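Local coordinates for protein DyP-type peroxidase (Pleurotus ostreatus PC15, PDB 6FSK) that probably uses heme b to reduce hydrogen peroxide while oxidising dyes and, at a non-canonical site, Mn(II), as a DyP-type peroxidase, at residues V77-D91 with E468-F482. The protein carries 1 engineered substitution. Sequence-based numbering, arbitrary orientation.
Sequences VSFSHLGLQKLGITD and EYFFSPSITALKTKF
F79 and F482 show how a strand pair and the two helices following it can share one apolar cluster. F79 forms an antiparallel hydrogen-bonded pair with F471: F79 N donates to F471 O at 2.9 Å, and F471 N returns a bond to F79 O. Along the F79 side chain, CB lies near F471 O and CG begins the contact with F482; CD1 lies near F482 CE2 and CE1 near F482 CD2; CD2 meets F482 CE2 at 3.5 Å and, farther off, P473 CG; CE2 touches F482 CD2 (3.6 Å), then L478 CD2; CZ ends against F482 CD2. CG stands anti to the carbonyl carbon (chi1 -68°), which brings one ring face under F482 CE2, the ring planes inclined at 32°. On F482, I89 CD1 makes a CH-pi contact 3.7 Å from the ring centroid, L478 CD2 lies over the opposite face, and L84 CD2 reaches the edge. With an alanine at F79, P473 and L478 would probably lose a neighbour and the F482 ring be freer to shift. Nearby, S78 OG and S472 OG share a 2.8 Å hydrogen bond. Strand 74-80, of the DyP alpha+beta barrel domain, thus joins the late strand 462-472, flanked by strands 134-140 and 238-247; helix 31-41 packs on F79 and L87 through F34.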
ATOM      1  N   VAL A  77       0.739  -9.652  13.842  1.00 10.38           N
ATOM      2  CA  VAL A  77      -0.114 -10.758  13.455  1.00 10.68           C
ATOM      3  C   VAL A  77      -1.448 -10.256  12.921  1.00 11.67           C
ATOM      4  O   VAL A  77      -1.980  -9.255  13.461  1.00 11.25           O
ATOM      5  CB  VAL A  77      -0.366 -11.806  14.595  1.00 11.31           C
ATOM      6  CG1 VAL A  77      -1.245 -11.191  15.718  1.00 11.95           C
ATOM      7  CG2 VAL A  77      -1.037 -13.063  14.041  1.00 12.17           C
ATOM      8  N   SER A  78      -2.052 -10.897  11.910  1.00 10.47           N
ATOM      9  CA  SER A  78      -3.282 -10.418  11.341  1.00 10.32           C
ATOM     10  C   SER A  78      -4.072 -11.609  10.831  1.00 10.81           C
ATOM     11  O   SER A  78      -3.458 -12.618  10.471  1.00 11.24           O
ATOM     12  CB  SER A  78      -2.951  -9.367  10.271  1.00 10.79           C
ATOM     13  OG  SER A  78      -3.999  -8.479   9.959  1.00 12.03           O
ATOM     14  N   PHE A  79      -5.382 -11.514  10.872  1.00 10.78           N
ATOM     15  CA  PHE A  79      -6.241 -12.646  10.582  1.00 11.06           C
ATOM     16  C   PHE A  79      -7.223 -12.358   9.496  1.00 10.86           C
ATOM     17  O   PHE A  79      -7.886 -11.278   9.460  1.00 10.73           O
ATOM     18  CB  PHE A  79      -7.054 -13.051  11.850  1.00 11.43           C
ATOM     19  CG  PHE A  79      -6.225 -13.609  12.925  1.00 11.14           C
ATOM     20  CD1 PHE A  79      -5.946 -14.968  12.953  1.00 13.13           C
ATOM     21  CD2 PHE A  79      -5.660 -12.796  13.860  1.00 12.24           C
ATOM     22  CE1 PHE A  79      -5.117 -15.495  13.919  1.00 11.80           C
ATOM     23  CE2 PHE A  79      -4.837 -13.306  14.873  1.00 13.47           C
ATOM     24  CZ  PHE A  79      -4.543 -14.673  14.863  1.00 13.67           C
ATOM     25  N   SER A  80      -7.417 -13.339   8.587  1.00  9.74           N
ATOM     26  CA  SER A  80      -8.401 -13.166   7.558  1.00 10.06           C
ATOM     27  C   SER A  80      -9.799 -13.534   8.015  1.00 10.12           C
ATOM     28  O   SER A  80      -9.982 -14.107   9.066  1.00 10.69           O
ATOM     29  CB  SER A  80      -8.054 -14.061   6.346  1.00 11.34           C
ATOM     30  OG  SER A  80      -8.279 -15.450   6.724  1.00 10.51           O
ATOM     31  N   HIS A  81     -10.785 -13.270   7.164  1.00 11.78           N
ATOM     32  CA  HIS A  81     -12.152 -13.641   7.504  1.00 11.46           C
ATOM     33  C   HIS A  81     -12.275 -15.132   7.607  1.00 12.19           C
ATOM     34  O   HIS A  81     -12.865 -15.630   8.551  1.00 13.60           O
ATOM     35  CB  HIS A  81     -13.097 -13.102   6.499  1.00 13.34           C
ATOM     36  CG  HIS A  81     -14.506 -13.602   6.696  1.00 16.71           C
ATOM     37  ND1 HIS A  81     -15.337 -13.135   7.688  1.00 22.46           N
ATOM     38  CD2 HIS A  81     -15.183 -14.559   6.050  1.00 17.63           C
ATOM     39  CE1 HIS A  81     -16.507 -13.755   7.614  1.00 20.33           C
ATOM     40  NE2 HIS A  81     -16.450 -14.609   6.611  1.00 19.93           N
ATOM     41  N   LEU A  82     -11.596 -15.825   6.715  1.00 13.00           N
ATOM     42  CA  LEU A  82     -11.601 -17.289   6.823  1.00 15.37           C
ATOM     43  C   LEU A  82     -10.996 -17.726   8.132  1.00 13.92           C
ATOM     44  O   LEU A  82     -11.395 -18.753   8.748  1.00 14.76           O
ATOM     45  CB  LEU A  82     -10.832 -17.895   5.658  1.00 18.40           C
ATOM     46  CG  LEU A  82     -11.506 -17.705   4.302  1.00 24.41           C
ATOM     47  CD1 LEU A  82     -10.515 -17.861   3.176  1.00 29.68           C
ATOM     48  CD2 LEU A  82     -12.695 -18.633   4.110  1.00 29.92           C
ATOM     49  N   GLY A  83      -9.951 -17.098   8.576  1.00 12.49           N
ATOM     50  CA  GLY A  83      -9.352 -17.465   9.824  1.00 12.30           C
ATOM     51  C   GLY A  83     -10.212 -17.179  11.050  1.00 12.75           C
ATOM     52  O   GLY A  83     -10.276 -17.984  12.001  1.00 14.30           O
ATOM     53  N   LEU A  84     -10.867 -16.031  11.036  1.00 12.46           N
ATOM     54  CA  LEU A  84     -11.861 -15.728  12.067  1.00 13.49           C
ATOM     55  C   LEU A  84     -12.917 -16.794  12.129  1.00 16.05           C
ATOM     56  O   LEU A  84     -13.207 -17.298  13.229  1.00 16.66           O
ATOM     57  CB  LEU A  84     -12.481 -14.321  11.894  1.00 14.23           C
ATOM     58  CG  LEU A  84     -11.431 -13.164  12.044  1.00 14.08           C
ATOM     59  CD1 LEU A  84     -12.265 -11.892  11.820  1.00 15.82           C
ATOM     60  CD2 LEU A  84     -10.683 -13.150  13.317  1.00 15.62           C
ATOM     61  N   GLN A  85     -13.471 -17.139  10.982  1.00 16.34           N
ATOM     62  CA  GLN A  85     -14.469 -18.228  10.932  1.00 18.63           C
ATOM     63  C   GLN A  85     -13.901 -19.541  11.508  1.00 19.65           C
ATOM     64  O   GLN A  85     -14.578 -20.260  12.324  1.00 20.12           O
ATOM     65  CB  GLN A  85     -14.924 -18.447   9.536  1.00 21.19           C
ATOM     66  CG  GLN A  85     -15.711 -17.273   8.893  1.00 28.77           C
ATOM     67  CD  GLN A  85     -17.211 -17.251   9.194  1.00 38.82           C
ATOM     68  OE1 GLN A  85     -17.702 -16.511  10.074  1.00 44.83           O
ATOM     69  NE2 GLN A  85     -17.950 -18.055   8.447  1.00 35.73           N
ATOM     70  N   LYS A  86     -12.682 -19.902  11.140  1.00 15.76           N
ATOM     71  CA  LYS A  86     -12.119 -21.176  11.619  1.00 17.21           C
ATOM     72  C   LYS A  86     -12.021 -21.130  13.125  1.00 18.64           C
ATOM     73  O   LYS A  86     -12.241 -22.147  13.804  1.00 18.42           O
ATOM     74  CB  LYS A  86     -10.717 -21.390  11.017  1.00 18.38           C
ATOM     75  CG  LYS A  86      -9.948 -22.580  11.538  1.00 19.71           C
ATOM     76  CD  LYS A  86     -10.586 -23.879  11.029  1.00 20.47           C
ATOM     77  CE  LYS A  86      -9.787 -25.071  11.551  1.00 21.26           C
ATOM     78  NZ  LYS A  86     -10.424 -26.286  10.955  1.00 25.12           N
ATOM     79  N   LEU A  87     -11.723 -19.986  13.710  1.00 16.21           N
ATOM     80  CA  LEU A  87     -11.531 -19.839  15.124  1.00 17.56           C
ATOM     81  C   LEU A  87     -12.906 -19.689  15.907  1.00 17.07           C
ATOM     82  O   LEU A  87     -12.860 -19.542  17.096  1.00 23.14           O
ATOM     83  CB  LEU A  87     -10.614 -18.633  15.436  1.00 18.87           C
ATOM     84  CG  LEU A  87      -9.149 -18.731  14.985  1.00 20.03           C
ATOM     85  CD1 LEU A  87      -8.383 -17.433  15.121  1.00 20.68           C
ATOM     86  CD2 LEU A  87      -8.412 -19.802  15.759  1.00 20.16           C
ATOM     87  N   GLY A  88     -14.006 -19.643  15.223  1.00 18.47           N
ATOM     88  CA  GLY A  88     -15.325 -19.413  15.826  1.00 19.48           C
ATOM     89  C   GLY A  88     -15.583 -17.991  16.255  1.00 20.83           C
ATOM     90  O   GLY A  88     -16.434 -17.744  17.084  1.00 21.85           O
ATOM     91  N   ILE A  89     -14.872 -17.027  15.663  1.00 17.24           N
ATOM     92  CA  ILE A  89     -15.102 -15.619  15.939  1.00 18.53           C
ATOM     93  C   ILE A  89     -15.960 -15.142  14.799  1.00 19.19           C
ATOM     94  O   ILE A  89     -15.484 -14.888  13.671  1.00 22.02           O
ATOM     95  CB  ILE A  89     -13.768 -14.868  16.039  1.00 18.83           C
ATOM     96  CG1 ILE A  89     -12.917 -15.413  17.165  1.00 18.91           C
ATOM     97  CG2 ILE A  89     -13.988 -13.366  16.253  1.00 21.20           C
ATOM     98  CD1 ILE A  89     -11.417 -15.090  17.091  1.00 19.45           C
ATOM     99  N   THR A  90     -17.247 -15.025  15.033  1.00 17.85           N
ATOM    100  CA  THR A  90     -18.198 -14.853  13.936  1.00 21.23           C
ATOM    101  C   THR A  90     -18.852 -13.476  13.850  1.00 20.36           C
ATOM    102  O   THR A  90     -19.669 -13.284  12.973  1.00 23.29           O
ATOM    103  CB  THR A  90     -19.325 -15.919  14.037  1.00 26.89           C
ATOM    104  OG1 THR A  90     -19.991 -15.747  15.287  1.00 28.40           O
ATOM    105  CG2 THR A  90     -18.725 -17.298  14.011  1.00 29.25           C
ATOM    106  N   ASP A  91     -18.413 -12.517  14.672  1.00 21.34           N
ATOM    107  CA  ASP A  91     -18.947 -11.163  14.617  1.00 22.25           C
ATOM    108  C   ASP A  91     -18.673 -10.544  13.259  1.00 23.25           C
ATOM    109  O   ASP A  91     -17.532 -10.620  12.762  1.00 20.16           O
ATOM    110  CB  ASP A  91     -18.278 -10.302  15.637  1.00 23.97           C
ATOM    111  CG  ASP A  91     -18.254 -10.905  17.003  1.00 26.99           C
ATOM    112  OD1 ASP A  91     -19.311 -10.876  17.643  1.00 33.42           O
ATOM    113  OD2 ASP A  91     -17.204 -11.500  17.366  1.00 29.66           O
ATOM    114  N   GLU A 468      -4.268 -11.086   0.240  1.00  9.85           N
ATOM    115  CA  GLU A 468      -5.430 -11.354   1.101  1.00 10.01           C
ATOM    116  C   GLU A 468      -5.666 -10.127   1.990  1.00 10.13           C
ATOM    117  O   GLU A 468      -4.805  -9.228   2.092  1.00 10.93           O
ATOM    118  CB  GLU A 468      -5.241 -12.645   1.889  1.00 12.32           C
ATOM    119  CG  GLU A 468      -6.388 -13.140   2.781  1.00 13.18           C
ATOM    120  CD  GLU A 468      -7.751 -13.256   2.081  1.00 15.50           C
ATOM    121  OE1 GLU A 468      -8.256 -14.414   1.972  1.00 16.09           O
ATOM    122  OE2 GLU A 468      -8.418 -12.264   1.665  1.00 12.36           O
ATOM    123  N   TYR A 469      -6.890 -10.041   2.500  1.00 10.09           N
ATOM    124  CA  TYR A 469      -7.355  -8.992   3.438  1.00  8.98           C
ATOM    125  C   TYR A 469      -7.357  -9.594   4.826  1.00  9.27           C
ATOM    126  O   TYR A 469      -7.925 -10.666   5.059  1.00 10.68           O
ATOM    127  CB  TYR A 469      -8.756  -8.588   3.096  1.00  8.81           C
ATOM    128  CG  TYR A 469      -8.971  -8.038   1.698  1.00  8.28           C
ATOM    129  CD1 TYR A 469      -8.101  -7.040   1.225  1.00  8.64           C
ATOM    130  CD2 TYR A 469     -10.069  -8.400   0.895  1.00  8.63           C
ATOM    131  CE1 TYR A 469      -8.281  -6.441  -0.011  1.00  8.51           C
ATOM    132  CE2 TYR A 469     -10.273  -7.785  -0.360  1.00  8.44           C
ATOM    133  CZ  TYR A 469      -9.393  -6.801  -0.804  1.00  8.17           C
ATOM    134  OH  TYR A 469      -9.618  -6.216  -1.983  1.00  9.63           O
ATOM    135  N   PHE A 470      -6.746  -8.900   5.749  1.00  9.14           N
ATOM    136  CA  PHE A 470      -6.616  -9.341   7.110  1.00  9.79           C
ATOM    137  C   PHE A 470      -7.055  -8.224   8.080  1.00  9.47           C
ATOM    138  O   PHE A 470      -7.209  -7.077   7.671  1.00 10.20           O
ATOM    139  CB  PHE A 470      -5.166  -9.692   7.471  1.00  9.69           C
ATOM    140  CG  PHE A 470      -4.510 -10.751   6.594  1.00 10.29           C
ATOM    141  CD1 PHE A 470      -4.571 -12.075   6.869  1.00  9.75           C
ATOM    142  CD2 PHE A 470      -3.892 -10.379   5.469  1.00 10.56           C
ATOM    143  CE1 PHE A 470      -3.944 -13.001   6.062  1.00 10.38           C
ATOM    144  CE2 PHE A 470      -3.225 -11.294   4.667  1.00 10.98           C
ATOM    145  CZ  PHE A 470      -3.271 -12.587   4.959  1.00 10.48           C
ATOM    146  N   PHE A 471      -7.311  -8.619   9.314  1.00  9.16           N
ATOM    147  CA  PHE A 471      -7.595  -7.699  10.423  1.00 10.15           C
ATOM    148  C   PHE A 471      -6.579  -7.910  11.513  1.00  9.75           C
ATOM    149  O   PHE A 471      -6.429  -9.056  11.982  1.00 10.61           O
ATOM    150  CB  PHE A 471      -9.049  -7.872  10.881  1.00 10.34           C
ATOM    151  CG  PHE A 471      -9.458  -6.874  11.927  1.00 11.34           C
ATOM    152  CD1 PHE A 471      -9.822  -5.595  11.500  1.00 12.98           C
ATOM    153  CD2 PHE A 471      -9.522  -7.182  13.252  1.00 13.24           C
ATOM    154  CE1 PHE A 471     -10.205  -4.600  12.428  1.00 13.79           C
ATOM    155  CE2 PHE A 471      -9.973  -6.193  14.169  1.00 12.62           C
ATOM    156  CZ  PHE A 471     -10.304  -4.948  13.760  1.00 12.16           C
ATOM    157  N   SER A 472      -5.872  -6.846  11.882  1.00 10.07           N
ATOM    158  CA  SER A 472      -4.865  -6.851  12.911  1.00 10.62           C
ATOM    159  C   SER A 472      -5.491  -6.450  14.270  1.00 12.27           C
ATOM    160  O   SER A 472      -5.787  -5.279  14.424  1.00 10.88           O
ATOM    161  CB  SER A 472      -3.808  -5.830  12.554  1.00 12.74           C
ATOM    162  OG  SER A 472      -3.008  -6.300  11.431  1.00 13.20           O
ATOM    163  N   PRO A 473      -5.745  -7.423  15.148  1.00 11.42           N
ATOM    164  CA  PRO A 473      -6.509  -7.048  16.306  1.00 11.84           C
ATOM    165  C   PRO A 473      -5.632  -6.338  17.314  1.00 11.73           C
ATOM    166  O   PRO A 473      -4.389  -6.369  17.311  1.00 12.31           O
ATOM    167  CB  PRO A 473      -7.031  -8.425  16.851  1.00 12.66           C
ATOM    168  CG  PRO A 473      -6.780  -9.404  15.704  1.00 13.68           C
ATOM    169  CD  PRO A 473      -5.543  -8.887  15.066  1.00 12.13           C
ATOM    170  N   SER A 474      -6.297  -5.715  18.301  1.00 12.33           N
ATOM    171  CA  SER A 474      -5.579  -5.126  19.412  1.00 13.18           C
ATOM    172  C   SER A 474      -5.025  -6.178  20.349  1.00 13.63           C
ATOM    173  O   SER A 474      -5.431  -7.328  20.271  1.00 13.86           O
ATOM    174  CB  SER A 474      -6.611  -4.245  20.204  1.00 14.36           C
ATOM    175  OG  SER A 474      -7.453  -5.111  21.007  1.00 14.94           O
ATOM    176  N   ILE A 475      -4.125  -5.765  21.233  1.00 14.08           N
ATOM    177  CA  ILE A 475      -3.538  -6.693  22.186  1.00 16.16           C
ATOM    178  C   ILE A 475      -4.636  -7.264  23.101  1.00 16.17           C
ATOM    179  O   ILE A 475      -4.699  -8.480  23.273  1.00 15.25           O
ATOM    180  CB  ILE A 475      -2.408  -6.058  22.966  1.00 16.78           C
ATOM    181  CG1 ILE A 475      -1.267  -5.494  22.044  1.00 17.19           C
ATOM    182  CG2 ILE A 475      -1.886  -7.036  24.012  1.00 19.98           C
ATOM    183  CD1 ILE A 475      -0.658  -6.586  21.184  1.00 18.62           C
ATOM    184  N   THR A 476      -5.532  -6.450  23.650  1.00 19.00           N
ATOM    185  CA  THR A 476      -6.576  -7.074  24.485  1.00 19.79           C
ATOM    186  C   THR A 476      -7.550  -7.957  23.676  1.00 18.61           C
ATOM    187  O   THR A 476      -8.053  -8.930  24.209  1.00 18.27           O
ATOM    188  CB  THR A 476      -7.355  -6.078  25.317  1.00 24.23           C
ATOM    189  OG1 THR A 476      -7.890  -5.128  24.448  1.00 21.34           O
ATOM    190  CG2 THR A 476      -6.488  -5.406  26.303  1.00 26.77           C
ATOM    191  N   ALA A 477      -7.804  -7.681  22.379  1.00 14.74           N
ATOM    192  CA  ALA A 477      -8.580  -8.568  21.549  1.00 14.85           C
ATOM    193  C   ALA A 477      -7.888  -9.927  21.425  1.00 15.37           C
ATOM    194  O   ALA A 477      -8.557 -10.968  21.549  1.00 16.23           O
ATOM    195  CB  ALA A 477      -8.845  -8.016  20.166  1.00 15.18           C
ATOM    196  N   LEU A 478      -6.592  -9.914  21.167  1.00 14.77           N
ATOM    197  CA  LEU A 478      -5.851 -11.181  21.065  1.00 15.14           C
ATOM    198  C   LEU A 478      -5.962 -11.984  22.394  1.00 17.17           C
ATOM    199  O   LEU A 478      -6.126 -13.209  22.352  1.00 18.78           O
ATOM    200  CB  LEU A 478      -4.436 -10.969  20.663  1.00 15.58           C
ATOM    201  CG  LEU A 478      -4.166 -10.293  19.315  1.00 15.24           C
ATOM    202  CD1 LEU A 478      -2.718  -9.901  19.120  1.00 16.09           C
ATOM    203  CD2 LEU A 478      -4.576 -11.210  18.214  1.00 14.94           C
ATOM    204  N   LYS A 479      -5.825 -11.303  23.509  1.00 19.29           N
ATOM    205  CA  LYS A 479      -5.840 -11.998  24.805  1.00 20.76           C
ATOM    206  C   LYS A 479      -7.195 -12.577  25.113  1.00 23.61           C
ATOM    207  O   LYS A 479      -7.278 -13.691  25.659  1.00 25.80           O
ATOM    208  CB  LYS A 479      -5.371 -11.078  25.918  1.00 21.95           C
ATOM    209  CG  LYS A 479      -3.892 -10.737  25.947  1.00 25.48           C
ATOM    210  CD  LYS A 479      -3.629  -9.800  27.122  1.00 29.51           C
ATOM    211  CE  LYS A 479      -2.375  -8.998  27.112  1.00 33.73           C
ATOM    212  NZ  LYS A 479      -1.186  -9.788  27.368  1.00 40.45           N
ATOM    213  N   THR A 480      -8.253 -11.898  24.718  1.00 22.09           N
ATOM    214  CA  THR A 480      -9.603 -12.321  25.082  1.00 22.17           C
ATOM    215  C   THR A 480     -10.344 -13.159  24.081  1.00 23.06           C
ATOM    216  O   THR A 480     -11.265 -13.972  24.435  1.00 22.86           O
ATOM    217  CB  THR A 480     -10.473 -11.075  25.420  1.00 25.01           C
ATOM    218  OG1 THR A 480     -10.582 -10.190  24.293  1.00 26.49           O
ATOM    219  CG2 THR A 480      -9.885 -10.343  26.541  1.00 24.43           C
ATOM    220  N   LYS A 481     -10.071 -12.983  22.783  1.00 20.40           N
ATOM    221  CA  LYS A 481     -10.794 -13.709  21.761  1.00 20.04           C
ATOM    222  C   LYS A 481      -9.968 -14.754  21.019  1.00 19.39           C
ATOM    223  O   LYS A 481     -10.546 -15.664  20.427  1.00 20.05           O
ATOM    224  CB  LYS A 481     -11.397 -12.775  20.719  1.00 23.46           C
ATOM    225  CG  LYS A 481     -12.306 -11.695  21.283  1.00 25.29           C
ATOM    226  CD  LYS A 481     -13.614 -12.237  21.850  1.00 28.89           C
ATOM    227  CE  LYS A 481     -14.496 -12.823  20.756  1.00 33.39           C
ATOM    228  NZ  LYS A 481     -15.875 -13.110  21.242  1.00 37.15           N
ATOM    229  N   PHE A 482      -8.658 -14.579  21.035  1.00 20.75           N
ATOM    230  CA  PHE A 482      -7.765 -15.432  20.239  1.00 19.06           C
ATOM    231  C   PHE A 482      -6.917 -16.382  21.118  1.00 21.06           C
ATOM    232  O   PHE A 482      -6.086 -17.108  20.582  1.00 24.48           O
ATOM    233  CB  PHE A 482      -6.859 -14.597  19.350  1.00 18.25           C
ATOM    234  CG  PHE A 482      -7.606 -13.848  18.304  1.00 16.84           C
ATOM    235  CD1 PHE A 482      -8.277 -12.662  18.613  1.00 18.64           C
ATOM    236  CD2 PHE A 482      -7.610 -14.225  16.984  1.00 15.13           C
ATOM    237  CE1 PHE A 482      -8.964 -11.946  17.616  1.00 15.90           C
ATOM    238  CE2 PHE A 482      -8.310 -13.591  16.058  1.00 13.94           C
ATOM    239  CZ  PHE A 482      -8.988 -12.394  16.297  1.00 17.04           C
TER
HETATM  240  O   HOH W   1     -10.403 -11.817   4.652  1.00 11.26           O
HETATM  241  O   HOH W   2     -10.773 -14.374   3.899  1.00 14.20           O